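Local coordinates for protein TRAP dicarboxylate transporter, DctP subunit (Chromohalobacter salexigens, PDB 4P1L) that binds D-glucuronate in the periplasm and probably delivers it to a tripartite ATP-independent (TRAP) permease for uptake into the cytoplasm, at residues A[40-45]-A[234-239]; A[87-92]-A[138-143]; A[149-154]-A[195-200]; A[153-158]-A[162-167]. All coordinates share one frame; numbering follows the deposited sequence.

Interaction 1: residues A[40-45]-A[234-239]; sequences KALESF and ECLCVA. With BDP (beta-D-glucopyranuronic acid), chain C.
Leu236 meets two residues of the helical segment 40-45, Leu42 and Phe45, and its forked end divides between them. CB points from the strand toward the helix, and CG stands anti to the backbone N (chi1 170°), which carries the fork up to Leu42 and Phe45. On one branch, Leu236 CD1 lies 3.7 Å from Leu42 CD2, the two side chains passing one another as they run opposite ways. Leu236 CD2 sits over one face of the Phe45 ring, 4.0 Å from the ring centroid and 14° off the ring normal, a CH-pi contact. A leucine suits this place because its two methyls can serve two differently shaped partners at once. The contact packs helix 37-52 against the central five-stranded sheet of one lobe of this solute-binding protein, where strand 234-239 runs antiparallel to both its neighbours. Beyond Leu236, Phe45 also meets the ring of Phe84 and the alanines Ala257 and Ala261 of helix 248-282. At the start of the strand the chemistry turns polar: Glu234 OE2 accepts a 2.6 Å hydrogen bond from O2 of the glucuronate. Asn88 and Asn86 also donate to the Glu234 carboxylate, at OE2 and OE1 respectively, and so help to position it.

Interaction 2: residues A[87-92]-A[138-143]; sequences FNMGPM and LSWFGS
The end of Met89, here a selenomethionine, packs against the six-membered ring of Trp140. Its CE lies 3.9 Å from Trp140 CZ3 and hardly farther from CH2, while SE stands at the ring's edge, in its plane, 5.3 Å from the centroid: a Met-aromatic contact. The chain gets there by bending at both chi2 (-63°) and chi3, which folds the tail so that SE and CE come to the rim of the six-membered ring at a slant. A long, polarisable, unbranched side chain is well suited to fitting the rim of so large a ring. This is the close-packed, apolar half, continued by Ala99 and Leu102 against Met89. The other half is looser and polar. Asn88 ND2 and Ser143 OG are 3.9 Å apart, too far for a direct bond, and a water spans them. It donates to Ser143 OG at 2.8 Å and accepts a weak bond from Asn88 ND2, which has a stronger partner in the Glu234 carboxylate. Ser143 OG is also bonded to Leu232 O. At the other end of the amide, Asn88 OD1 accepts from Gly90 N at 2.8 Å, the donor tilted 33° from the carbonyl plane; glycine leaves that oxygen room. This Asx turn ends strand 84-88 at the ligand pocket, where, as in other periplasmic binding proteins, segments following the sheet strands line the sugar site.

Interaction 3: residues A[149-154]-A[195-200]; sequences YNTDHP and QSLKTG
Leu197 carries the contact with Tyr149 and Thr151, and its neighbours in 195-200 finish the helix around it. Gln195 O accepts both Thr199 N, at 2.9 Å, and Thr199 OG1, at 3.1 Å, from opposite faces of the carbonyl plane. Ser196 turns to Met188, Val201 and Ile202. Leu197 then points toward the strand, and leucine suits the place because its two methyls reach different targets: CD1 the edge of the Tyr149 ring at CE1, CD2 the methyl Thr151 CG2 at 4.4 Å, a light apolar touch. Tyr149 OH is hydrogen-bonded to His217 ND1. Across the contact Asn150 OD1 takes Asp152 N and His153 N from one face of its plane, making an Asx turn that bends the chain out of strand 146-150. His153 ND1 meets the anti lone pair of Asp152 OD2 in the ring plane. Lys198 points away from the strand. Gly200 N returns to Leu197 O, one of the two bonds back into the last turn that, with the positive phi (82°) suited to glycine, make the Schellman motif ending helix 193-198.

Interaction 4: residues A[153-158]-A[162-167]; sequences HPVETP and EGLKVR. With BDP (beta-D-glucopyranuronic acid), chain C.
Arg167 NH2 donates hydrogen bonds to two oxygens, O6B of the glucuronate at 2.9 Å and the backbone O of Met188. Beside it, Arg167 NH1 reaches O6A of the sugar at 2.8 Å. Both bonds to the carboxylate are nearly straight, 178° at NH1 and 175° at NH2, and C6 lies in the guanidinium plane at its edge, so the guanidinium and carboxylate meet edge to edge in a bidentate pair. Arginine suits the place because two parallel N-H bonds match the two oxygens; this pairing would hold the carboxylate against rotation. CG stands anti to the backbone N (chi1 177°) and the chain bends at chi2, turning the head to the ligand. Arg167 probably corresponds to the arginine that binds the substrate carboxylate across the TRAP solute-binding family. Strand 165-168 that carries it pairs in parallel with strand 184-187, with helix 172-181 between them in sequence, a beta-alpha-beta unit. Far from the sugar, the segments meet through Leu164. Its CD2 lies 3.9 Å from His153 CE1, approaching the imidazole obliquely, and its CD1 lies 4.2 Å from Val155 CG2, so one methyl touches each. His153 NE2 is hydrogen-bonded to Asp160 O. Gly163, which precedes Leu164, has a positive phi at which a CB would press on the preceding carbonyl. Asp160 OD2 accepts from both Glu156 N and Thr157 N, holding the loop in its bend.

In the fold
Interactions 1 and 2 share one sheet, in which strand 234-239 lies between strands 84-88 and 135-141. The residues that touch in them are all buried, but interaction 1 is purely apolar between its segments, whereas interaction 2 adds a water bridge at the pocket. Interactions 3 and 4 lie on the opposite side of the chain's centre from interaction 1, about 22 Å out (centre to centre), and share His153 and Pro154. They are buried at their leucines, with partly exposed or exposed residues at the margin and turn-forming polar bonds around them; interaction 3 buries the least surface. The glucuronate is held by both regions, through Glu234 on one side and Arg167 on the other.

Interaction 1: residues A[40-45]-A[234-239]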
loop_
_atom_site.group_PDB
_atom_site.type_symbol
_atom_site.label_atom_id
_atom_site.label_comp_id
_atom_site.label_asym_id
_atom_site.label_seq_id
_atom_site.Cartn_x
_atom_site.Cartn_y
_atom_site.Cartn_z
ATOM N N LYS A 40 -9.012 11.069 5.371
ATOM C CA LYS A 40 -10.400 11.458 5.328
ATOM C C LYS A 40 -11.328 10.258 5.542
ATOM O O LYS A 40 -12.273 10.348 6.320
ATOM C CB LYS A 40 -10.708 12.140 4.001
ATOM C CG LYS A 40 -9.984 13.476 3.788
ATOM C CD LYS A 40 -10.263 14.015 2.382
ATOM C CE LYS A 40 -9.727 15.419 2.170
ATOM N NZ LYS A 40 -9.754 15.788 0.740
ATOM N N ALA A 41 -11.048 9.140 4.866
ATOM C CA ALA A 41 -11.903 7.956 4.916
ATOM C C ALA A 41 -11.913 7.378 6.321
ATOM O O ALA A 41 -12.942 6.892 6.804
ATOM C CB ALA A 41 -11.416 6.901 3.902
ATOM N N LEU A 42 -10.767 7.434 6.982
ATOM C CA LEU A 42 -10.646 6.931 8.351
ATOM C C LEU A 42 -11.432 7.779 9.333
ATOM O O LEU A 42 -11.988 7.253 10.293
ATOM C CB LEU A 42 -9.187 6.888 8.789
ATOM C CG LEU A 42 -8.354 5.779 8.127
ATOM C CD1 LEU A 42 -6.863 5.938 8.413
ATOM C CD2 LEU A 42 -8.847 4.358 8.554
ATOM N N GLU A 43 -11.445 9.096 9.130
ATOM C CA GLU A 43 -12.209 9.977 10.022
ATOM C C GLU A 43 -13.697 9.713 9.808
ATOM O O GLU A 43 -14.479 9.724 10.763
ATOM C CB GLU A 43 -11.882 11.457 9.773
ATOM C CG GLU A 43 -10.491 11.885 10.209
ATOM C CD GLU A 43 -10.292 11.906 11.720
ATOM O OE1 GLU A 43 -11.272 11.636 12.458
ATOM O OE2 GLU A 43 -9.141 12.193 12.152
ATOM N N SER A 44 -14.092 9.455 8.561
ATOM C CA SER A 44 -15.484 9.099 8.268
ATOM C C SER A 44 -15.852 7.811 8.982
ATOM O O SER A 44 -16.910 7.711 9.590
ATOM C CB SER A 44 -15.706 8.936 6.769
ATOM O OG SER A 44 -15.558 10.178 6.112
ATOM N N PHE A 45 -14.958 6.829 8.910
ATOM C CA PHE A 45 -15.162 5.555 9.612
ATOM C C PHE A 45 -15.327 5.809 11.108
ATOM O O PHE A 45 -16.256 5.304 11.747
ATOM C CB PHE A 45 -13.974 4.632 9.346
ATOM C CG PHE A 45 -13.926 3.394 10.210
ATOM C CD1 PHE A 45 -14.809 2.344 10.004
ATOM C CD2 PHE A 45 -12.947 3.253 11.187
ATOM C CE1 PHE A 45 -14.741 1.212 10.777
ATOM C CE2 PHE A 45 -12.862 2.096 11.951
ATOM C CZ PHE A 45 -13.765 1.088 11.753
ATOM N N GLU A 234 -4.581 -1.865 0.382
ATOM C CA GLU A 234 -4.411 -1.569 1.795
ATOM C C GLU A 234 -5.661 -2.023 2.555
ATOM O O GLU A 234 -6.760 -2.008 2.004
ATOM C CB GLU A 234 -4.191 -0.074 2.011
ATOM C CG GLU A 234 -3.140 0.529 1.081
ATOM C CD GLU A 234 -2.477 1.787 1.645
ATOM O OE1 GLU A 234 -3.055 2.407 2.581
ATOM O OE2 GLU A 234 -1.388 2.141 1.139
ATOM N N CYS A 235 -5.502 -2.458 3.804
ATOM C CA CYS A 235 -6.650 -2.861 4.588
ATOM C C CYS A 235 -7.021 -1.779 5.562
ATOM O O CYS A 235 -6.179 -0.985 5.988
ATOM C CB CYS A 235 -6.388 -4.159 5.356
ATOM S SG CYS A 235 -5.025 -4.076 6.550
ATOM N N LEU A 236 -8.296 -1.779 5.925
ATOM C CA LEU A 236 -8.792 -1.164 7.147
ATOM C C LEU A 236 -9.077 -2.341 8.059
ATOM O O LEU A 236 -9.943 -3.167 7.749
ATOM C CB LEU A 236 -10.053 -0.346 6.898
ATOM C CG LEU A 236 -10.813 0.157 8.116
ATOM C CD1 LEU A 236 -9.912 0.811 9.123
ATOM C CD2 LEU A 236 -11.888 1.124 7.658
ATOM N N CYS A 237 -8.299 -2.479 9.123
ATOM C CA CYS A 237 -8.417 -3.647 9.998
ATOM C C CYS A 237 -8.519 -3.279 11.489
ATOM O O CYS A 237 -8.199 -2.148 11.902
ATOM C CB CYS A 237 -7.224 -4.580 9.796
ATOM S SG CYS A 237 -5.639 -3.927 10.405
ATOM N N VAL A 238 -8.972 -4.257 12.275
ATOM C CA VAL A 238 -9.139 -4.118 13.725
ATOM C C VAL A 238 -8.330 -5.224 14.443
ATOM O O VAL A 238 -8.262 -6.356 13.967
ATOM C CB VAL A 238 -10.646 -4.181 14.103
ATOM C CG1 VAL A 238 -10.850 -4.192 15.633
ATOM C CG2 VAL A 238 -11.397 -3.013 13.477
ATOM N N ALA A 239 -7.710 -4.898 15.577
ATOM C CA ALA A 239 -7.114 -5.913 16.451
ATOM C C ALA A 239 -8.148 -7.004 16.803
ATOM O O ALA A 239 -9.285 -6.722 17.209
ATOM C CB ALA A 239 -6.585 -5.286 17.734
HETATM C C1 BDP C . 2.245 4.574 0.424
HETATM C C2 BDP C . 1.411 3.736 1.383
HETATM C C3 BDP C . 1.923 3.919 2.760
HETATM C C4 BDP C . 3.355 3.487 2.771
HETATM C C5 BDP C . 4.187 4.308 1.751
HETATM C C6 BDP C . 5.651 3.876 1.691
HETATM O O2 BDP C . 0.083 4.223 1.287
HETATM O O3 BDP C . 1.150 2.943 3.638
HETATM O O4 BDP C . 3.914 3.643 4.087
HETATM O O5 BDP C . 3.622 4.169 0.485
HETATM O O6A BDP C . 6.221 3.956 0.555
HETATM O O1 BDP C . 1.805 4.372 -0.874
HETATM O O6B BDP C . 6.243 3.547 2.740
#

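Interaction 2: residues A[87-92]-A[138-143]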
loop_
_atom_site.group_PDB
_atom_site.type_symbol
_atom_site.label_atom_id
_atom_site.label_comp_id
_atom_site.label_asym_id
_atom_site.label_seq_id
_atom_site.Cartn_x
_atom_site.Cartn_y
_atom_site.Cartn_z
ATOM N N PHE A 87 -3.374 -0.283 7.010
ATOM C CA PHE A 87 -2.055 -0.749 6.648
ATOM C C PHE A 87 -1.958 -1.017 5.151
ATOM O O PHE A 87 -2.862 -1.620 4.569
ATOM C CB PHE A 87 -1.714 -2.057 7.364
ATOM C CG PHE A 87 -1.598 -1.937 8.848
ATOM C CD1 PHE A 87 -0.832 -0.936 9.421
ATOM C CD2 PHE A 87 -2.259 -2.824 9.676
ATOM C CE1 PHE A 87 -0.721 -0.820 10.781
ATOM C CE2 PHE A 87 -2.135 -2.722 11.062
ATOM C CZ PHE A 87 -1.359 -1.705 11.604
ATOM N N ASN A 88 -0.841 -0.612 4.563
ATOM C CA ASN A 88 -0.443 -1.105 3.249
ATOM C C ASN A 88 -0.034 -2.591 3.351
ATOM O O ASN A 88 0.630 -3.019 4.321
ATOM C CB ASN A 88 0.696 -0.254 2.704
ATOM C CG ASN A 88 1.027 -0.567 1.253
ATOM O OD1 ASN A 88 1.796 -1.490 0.973
ATOM N ND2 ASN A 88 0.467 0.199 0.335
HETATM N N MSE A 89 -0.457 -3.378 2.367
HETATM C CA MSE A 89 -0.184 -4.820 2.385
HETATM C C MSE A 89 1.255 -5.191 2.101
HETATM O O MSE A 89 1.668 -6.330 2.356
HETATM C CB MSE A 89 -1.103 -5.564 1.419
HETATM C CG MSE A 89 -2.557 -5.578 1.827
HETATM SE SE MSE A 89 -2.914 -6.516 3.553
HETATM C CE MSE A 89 -3.250 -8.284 2.793
ATOM N N GLY A 90 2.038 -4.249 1.570
ATOM C CA GLY A 90 3.464 -4.476 1.366
ATOM C C GLY A 90 4.223 -4.866 2.625
ATOM O O GLY A 90 4.856 -5.932 2.674
ATOM N N PRO A 91 4.198 -3.993 3.648
ATOM C CA PRO A 91 4.808 -4.285 4.937
ATOM C C PRO A 91 4.140 -5.428 5.653
ATOM O O PRO A 91 4.688 -5.917 6.659
ATOM C CB PRO A 91 4.605 -3.000 5.734
ATOM C CG PRO A 91 4.333 -1.973 4.761
ATOM C CD PRO A 91 3.701 -2.606 3.594
HETATM N N MSE A 92 2.972 -5.849 5.180
HETATM C CA MSE A 92 2.287 -6.997 5.790
HETATM C C MSE A 92 2.937 -8.316 5.324
HETATM O O MSE A 92 2.806 -9.354 5.981
HETATM C CB MSE A 92 0.801 -6.970 5.441
HETATM C CG MSE A 92 -0.118 -7.927 6.192
HETATM SE SE MSE A 92 -0.163 -7.520 8.103
HETATM C CE MSE A 92 -0.948 -5.736 7.993
ATOM N N LEU A 138 -11.696 -5.392 7.584
ATOM C CA LEU A 138 -13.066 -4.971 7.402
ATOM C C LEU A 138 -13.339 -4.448 5.990
ATOM O O LEU A 138 -14.458 -4.520 5.504
ATOM C CB LEU A 138 -13.410 -3.876 8.405
ATOM C CG LEU A 138 -13.230 -4.250 9.879
ATOM C CD1 LEU A 138 -13.781 -3.146 10.753
ATOM C CD2 LEU A 138 -13.916 -5.569 10.175
ATOM N N SER A 139 -12.330 -3.876 5.355
ATOM C CA SER A 139 -12.492 -3.369 4.001
ATOM C C SER A 139 -11.135 -3.096 3.389
ATOM O O SER A 139 -10.120 -3.099 4.090
ATOM C CB SER A 139 -13.349 -2.111 4.009
ATOM O OG SER A 139 -12.710 -1.072 4.724
ATOM N N TRP A 140 -11.124 -2.878 2.076
ATOM C CA TRP A 140 -9.882 -2.653 1.319
ATOM C C TRP A 140 -9.862 -1.252 0.720
ATOM O O TRP A 140 -10.794 -0.880 0.023
ATOM C CB TRP A 140 -9.746 -3.661 0.185
ATOM C CG TRP A 140 -9.782 -5.081 0.627
ATOM C CD1 TRP A 140 -10.805 -5.962 0.451
ATOM C CD2 TRP A 140 -8.749 -5.791 1.300
ATOM N NE1 TRP A 140 -10.481 -7.178 0.992
ATOM C CE2 TRP A 140 -9.215 -7.113 1.498
ATOM C CE3 TRP A 140 -7.471 -5.459 1.731
ATOM C CZ2 TRP A 140 -8.451 -8.093 2.129
ATOM C CZ3 TRP A 140 -6.710 -6.447 2.377
ATOM C CH2 TRP A 140 -7.204 -7.740 2.554
ATOM N N PHE A 141 -8.797 -0.507 1.005
ATOM C CA PHE A 141 -8.523 0.786 0.388
ATOM C C PHE A 141 -7.633 0.581 -0.856
ATOM O O PHE A 141 -6.838 -0.373 -0.925
ATOM C CB PHE A 141 -7.770 1.716 1.351
ATOM C CG PHE A 141 -8.595 2.291 2.493
ATOM C CD1 PHE A 141 -9.921 1.972 2.669
ATOM C CD2 PHE A 141 -8.003 3.157 3.406
ATOM C CE1 PHE A 141 -10.648 2.499 3.747
ATOM C CE2 PHE A 141 -8.729 3.697 4.461
ATOM C CZ PHE A 141 -10.054 3.355 4.625
ATOM N N GLY A 142 -7.730 1.496 -1.818
ATOM C CA GLY A 142 -6.810 1.527 -2.941
ATOM C C GLY A 142 -5.564 2.377 -2.719
ATOM O O GLY A 142 -5.568 3.302 -1.901
ATOM N N SER A 143 -4.482 2.065 -3.429
ATOM C CA SER A 143 -3.318 2.945 -3.409
ATOM C C SER A 143 -2.707 3.089 -4.819
ATOM O O SER A 143 -1.520 3.309 -4.961
ATOM C CB SER A 143 -2.267 2.511 -2.368
ATOM O OG SER A 143 -1.537 1.331 -2.759
HETATM O O HOH W 1 1.170 1.885 -2.135
#

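Interaction 3: residues A[149-154]-A[195-200]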
loop_
_atom_site.group_PDB
_atom_site.type_symbol
_atom_site.label_atom_id
_atom_site.label_comp_id
_atom_site.label_asym_id
_atom_site.label_seq_id
_atom_site.Cartn_x
_atom_site.Cartn_y
_atom_site.Cartn_z
ATOM N N TYR A 149 10.605 7.124 -9.233
ATOM C CA TYR A 149 11.081 8.478 -9.425
ATOM C C TYR A 149 12.509 8.653 -8.950
ATOM O O TYR A 149 12.929 7.976 -8.019
ATOM C CB TYR A 149 10.165 9.485 -8.748
ATOM C CG TYR A 149 9.727 9.175 -7.328
ATOM C CD1 TYR A 149 10.473 9.600 -6.225
ATOM C CD2 TYR A 149 8.527 8.529 -7.088
ATOM C CE1 TYR A 149 10.016 9.376 -4.934
ATOM C CE2 TYR A 149 8.069 8.295 -5.796
ATOM C CZ TYR A 149 8.820 8.698 -4.722
ATOM O OH TYR A 149 8.334 8.461 -3.445
ATOM N N ASN A 150 13.252 9.539 -9.598
ATOM C CA ASN A 150 14.666 9.720 -9.285
ATOM C C ASN A 150 15.131 11.128 -9.610
ATOM O O ASN A 150 14.399 11.935 -10.190
ATOM C CB ASN A 150 15.563 8.671 -9.964
ATOM C CG ASN A 150 15.820 8.961 -11.436
ATOM O OD1 ASN A 150 16.879 9.447 -11.804
ATOM N ND2 ASN A 150 14.861 8.640 -12.275
ATOM N N THR A 151 16.342 11.419 -9.183
ATOM C CA THR A 151 16.875 12.767 -9.264
ATOM C C THR A 151 17.672 13.035 -10.531
ATOM O O THR A 151 18.103 14.172 -10.740
ATOM C CB THR A 151 17.841 13.035 -8.088
ATOM O OG1 THR A 151 18.931 12.112 -8.159
ATOM C CG2 THR A 151 17.144 12.907 -6.765
ATOM N N ASP A 152 17.903 12.008 -11.349
ATOM C CA ASP A 152 18.940 12.073 -12.386
ATOM C C ASP A 152 18.458 12.081 -13.848
ATOM O O ASP A 152 18.885 12.928 -14.631
ATOM C CB ASP A 152 19.954 10.952 -12.179
ATOM C CG ASP A 152 21.178 11.115 -13.063
ATOM O OD1 ASP A 152 22.130 11.801 -12.632
ATOM O OD2 ASP A 152 21.181 10.569 -14.195
ATOM N N HIS A 153 17.576 11.156 -14.218
ATOM C CA HIS A 153 17.158 10.994 -15.615
ATOM C C HIS A 153 15.854 10.232 -15.760
ATOM O O HIS A 153 15.466 9.485 -14.862
ATOM C CB HIS A 153 18.252 10.281 -16.422
ATOM C CG HIS A 153 18.614 8.919 -15.908
ATOM N ND1 HIS A 153 19.677 8.701 -15.056
ATOM C CD2 HIS A 153 18.067 7.700 -16.140
ATOM C CE1 HIS A 153 19.782 7.407 -14.801
ATOM N NE2 HIS A 153 18.813 6.778 -15.443
ATOM N N PRO A 154 15.179 10.401 -16.901
ATOM C CA PRO A 154 13.996 9.583 -17.158
ATOM C C PRO A 154 14.401 8.126 -17.268
ATOM O O PRO A 154 15.459 7.810 -17.824
ATOM C CB PRO A 154 13.476 10.098 -18.506
ATOM C CG PRO A 154 14.134 11.451 -18.692
ATOM C CD PRO A 154 15.434 11.376 -17.981
ATOM N N GLN A 195 14.355 13.558 3.296
ATOM C CA GLN A 195 15.680 14.058 3.661
ATOM C C GLN A 195 16.747 13.222 2.979
ATOM O O GLN A 195 17.794 13.744 2.611
ATOM C CB GLN A 195 15.898 14.041 5.180
ATOM C CG GLN A 195 15.095 15.087 5.966
ATOM C CD GLN A 195 15.342 16.531 5.517
ATOM O OE1 GLN A 195 16.440 16.889 5.089
ATOM N NE2 GLN A 195 14.296 17.362 5.605
ATOM N N SER A 196 16.491 11.919 2.819
ATOM C CA SER A 196 17.479 11.044 2.208
ATOM C C SER A 196 17.709 11.396 0.724
ATOM O O SER A 196 18.842 11.366 0.227
ATOM C CB SER A 196 17.071 9.584 2.395
ATOM O OG SER A 196 18.116 8.718 2.006
ATOM N N LEU A 197 16.635 11.725 0.015
ATOM C CA LEU A 197 16.752 12.291 -1.329
ATOM C C LEU A 197 17.491 13.632 -1.321
ATOM O O LEU A 197 18.365 13.878 -2.152
ATOM C CB LEU A 197 15.365 12.498 -1.939
ATOM C CG LEU A 197 14.604 11.234 -2.344
ATOM C CD1 LEU A 197 13.161 11.590 -2.606
ATOM C CD2 LEU A 197 15.207 10.546 -3.574
ATOM N N LYS A 198 17.119 14.501 -0.389
ATOM C CA LYS A 198 17.711 15.841 -0.319
ATOM C C LYS A 198 19.232 15.769 -0.141
ATOM O O LYS A 198 19.986 16.518 -0.766
ATOM C CB LYS A 198 17.076 16.618 0.837
ATOM C CG LYS A 198 17.017 18.137 0.656
ATOM C CD LYS A 198 16.075 18.749 1.703
ATOM C CE LYS A 198 16.641 20.030 2.330
ATOM N NZ LYS A 198 16.547 21.209 1.425
ATOM N N THR A 199 19.681 14.849 0.702
ATOM C CA THR A 199 21.105 14.724 1.016
ATOM C C THR A 199 21.890 13.816 0.069
ATOM O O THR A 199 23.104 13.675 0.221
ATOM C CB THR A 199 21.317 14.210 2.445
ATOM O OG1 THR A 199 20.769 12.895 2.583
ATOM C CG2 THR A 199 20.677 15.158 3.449
ATOM N N GLY A 200 21.209 13.192 -0.891
ATOM C CA GLY A 200 21.888 12.401 -1.896
ATOM C C GLY A 200 22.253 10.997 -1.484
ATOM O O GLY A 200 22.894 10.282 -2.246
#

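Interaction 4: residues A[153-158]-A[162-167]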
loop_
_atom_site.group_PDB
_atom_site.type_symbol
_atom_site.label_atom_id
_atom_site.label_comp_id
_atom_site.label_asym_id
_atom_site.label_seq_id
_atom_site.Cartn_x
_atom_site.Cartn_y
_atom_site.Cartn_z
ATOM N N HIS A 153 17.576 11.156 -14.218
ATOM C CA HIS A 153 17.158 10.994 -15.615
ATOM C C HIS A 153 15.854 10.232 -15.760
ATOM O O HIS A 153 15.466 9.485 -14.862
ATOM C CB HIS A 153 18.252 10.281 -16.422
ATOM C CG HIS A 153 18.614 8.919 -15.908
ATOM N ND1 HIS A 153 19.677 8.701 -15.056
ATOM C CD2 HIS A 153 18.067 7.700 -16.140
ATOM C CE1 HIS A 153 19.782 7.407 -14.801
ATOM N NE2 HIS A 153 18.813 6.778 -15.443
ATOM N N PRO A 154 15.179 10.401 -16.901
ATOM C CA PRO A 154 13.996 9.583 -17.158
ATOM C C PRO A 154 14.401 8.126 -17.268
ATOM O O PRO A 154 15.459 7.810 -17.824
ATOM C CB PRO A 154 13.476 10.098 -18.506
ATOM C CG PRO A 154 14.134 11.451 -18.692
ATOM C CD PRO A 154 15.434 11.376 -17.981
ATOM N N VAL A 155 13.569 7.250 -16.744
ATOM C CA VAL A 155 13.730 5.817 -16.974
ATOM C C VAL A 155 12.824 5.375 -18.113
ATOM O O VAL A 155 11.605 5.516 -18.037
ATOM C CB VAL A 155 13.394 5.002 -15.701
ATOM C CG1 VAL A 155 13.288 3.512 -16.039
ATOM C CG2 VAL A 155 14.443 5.239 -14.650
ATOM N N GLU A 156 13.430 4.876 -19.181
ATOM C CA GLU A 156 12.703 4.495 -20.377
ATOM C C GLU A 156 12.647 3.001 -20.497
ATOM O O GLU A 156 11.621 2.455 -20.888
ATOM C CB GLU A 156 13.370 5.053 -21.650
ATOM C CG GLU A 156 13.480 6.566 -21.731
ATOM C CD GLU A 156 12.153 7.276 -21.996
ATOM O OE1 GLU A 156 11.073 6.685 -21.719
ATOM O OE2 GLU A 156 12.207 8.432 -22.511
ATOM N N THR A 157 13.759 2.346 -20.158
ATOM C CA THR A 157 13.875 0.899 -20.215
ATOM C C THR A 157 14.509 0.393 -18.931
ATOM O O THR A 157 15.056 1.164 -18.146
ATOM C CB THR A 157 14.764 0.452 -21.386
ATOM O OG1 THR A 157 16.092 0.933 -21.169
ATOM C CG2 THR A 157 14.256 1.006 -22.694
ATOM N N PRO A 158 14.443 -0.917 -18.703
ATOM C CA PRO A 158 15.067 -1.416 -17.481
ATOM C C PRO A 158 16.541 -1.024 -17.303
ATOM O O PRO A 158 16.970 -0.746 -16.171
ATOM C CB PRO A 158 14.865 -2.928 -17.598
ATOM C CG PRO A 158 13.568 -3.057 -18.339
ATOM C CD PRO A 158 13.672 -1.964 -19.394
ATOM N N GLU A 162 19.988 1.109 -14.013
ATOM C CA GLU A 162 21.375 0.832 -13.600
ATOM C C GLU A 162 21.980 2.078 -12.967
ATOM O O GLU A 162 21.791 3.175 -13.475
ATOM C CB GLU A 162 22.236 0.333 -14.781
ATOM C CG GLU A 162 21.804 -1.051 -15.253
ATOM C CD GLU A 162 22.366 -1.455 -16.602
ATOM O OE1 GLU A 162 23.190 -0.711 -17.178
ATOM O OE2 GLU A 162 21.956 -2.528 -17.086
ATOM N N GLY A 163 22.679 1.900 -11.848
ATOM C CA GLY A 163 23.305 3.003 -11.147
ATOM C C GLY A 163 22.433 3.771 -10.165
ATOM O O GLY A 163 22.961 4.540 -9.363
ATOM N N LEU A 164 21.111 3.582 -10.205
ATOM C CA LEU A 164 20.238 4.254 -9.256
ATOM C C LEU A 164 20.138 3.465 -7.960
ATOM O O LEU A 164 19.926 2.256 -7.966
ATOM C CB LEU A 164 18.840 4.479 -9.843
ATOM C CG LEU A 164 18.734 5.299 -11.136
ATOM C CD1 LEU A 164 17.273 5.395 -11.578
ATOM C CD2 LEU A 164 19.306 6.674 -10.960
ATOM N N LYS A 165 20.295 4.173 -6.851
ATOM C CA LYS A 165 20.028 3.634 -5.539
ATOM C C LYS A 165 18.615 4.073 -5.168
ATOM O O LYS A 165 18.354 5.279 -4.959
ATOM C CB LYS A 165 21.045 4.164 -4.538
ATOM C CG LYS A 165 20.909 3.596 -3.128
ATOM C CD LYS A 165 22.228 3.760 -2.380
ATOM C CE LYS A 165 22.189 3.126 -1.003
ATOM N NZ LYS A 165 21.522 4.033 -0.033
ATOM N N VAL A 166 17.718 3.092 -5.094
ATOM C CA VAL A 166 16.294 3.340 -4.919
ATOM C C VAL A 166 15.801 2.811 -3.578
ATOM O O VAL A 166 16.001 1.628 -3.226
ATOM C CB VAL A 166 15.458 2.670 -6.037
ATOM C CG1 VAL A 166 13.980 3.118 -5.964
ATOM C CG2 VAL A 166 16.045 2.944 -7.434
ATOM N N ARG A 167 15.173 3.700 -2.817
ATOM C CA ARG A 167 14.515 3.309 -1.579
ATOM C C ARG A 167 13.292 2.463 -1.882
ATOM O O ARG A 167 12.549 2.740 -2.827
ATOM C CB ARG A 167 14.080 4.529 -0.771
ATOM C CG ARG A 167 13.336 4.189 0.481
ATOM C CD ARG A 167 11.825 4.174 0.269
ATOM N NE ARG A 167 11.084 3.849 1.488
ATOM C CZ ARG A 167 9.761 3.812 1.558
ATOM N NH1 ARG A 167 9.023 4.059 0.467
ATOM N NH2 ARG A 167 9.165 3.503 2.700
HETATM C C1 BDP C . 2.245 4.574 0.424
HETATM C C2 BDP C . 1.411 3.736 1.383
HETATM C C3 BDP C . 1.923 3.919 2.760
HETATM C C4 BDP C . 3.355 3.487 2.771
HETATM C C5 BDP C . 4.187 4.308 1.751
HETATM C C6 BDP C . 5.651 3.876 1.691
HETATM O O2 BDP C . 0.083 4.223 1.287
HETATM O O3 BDP C . 1.150 2.943 3.638
HETATM O O4 BDP C . 3.914 3.643 4.087
HETATM O O5 BDP C . 3.622 4.169 0.485
HETATM O O6A BDP C . 6.221 3.956 0.555
HETATM O O1 BDP C . 1.805 4.372 -0.874
HETATM O O6B BDP C . 6.243 3.547 2.740
#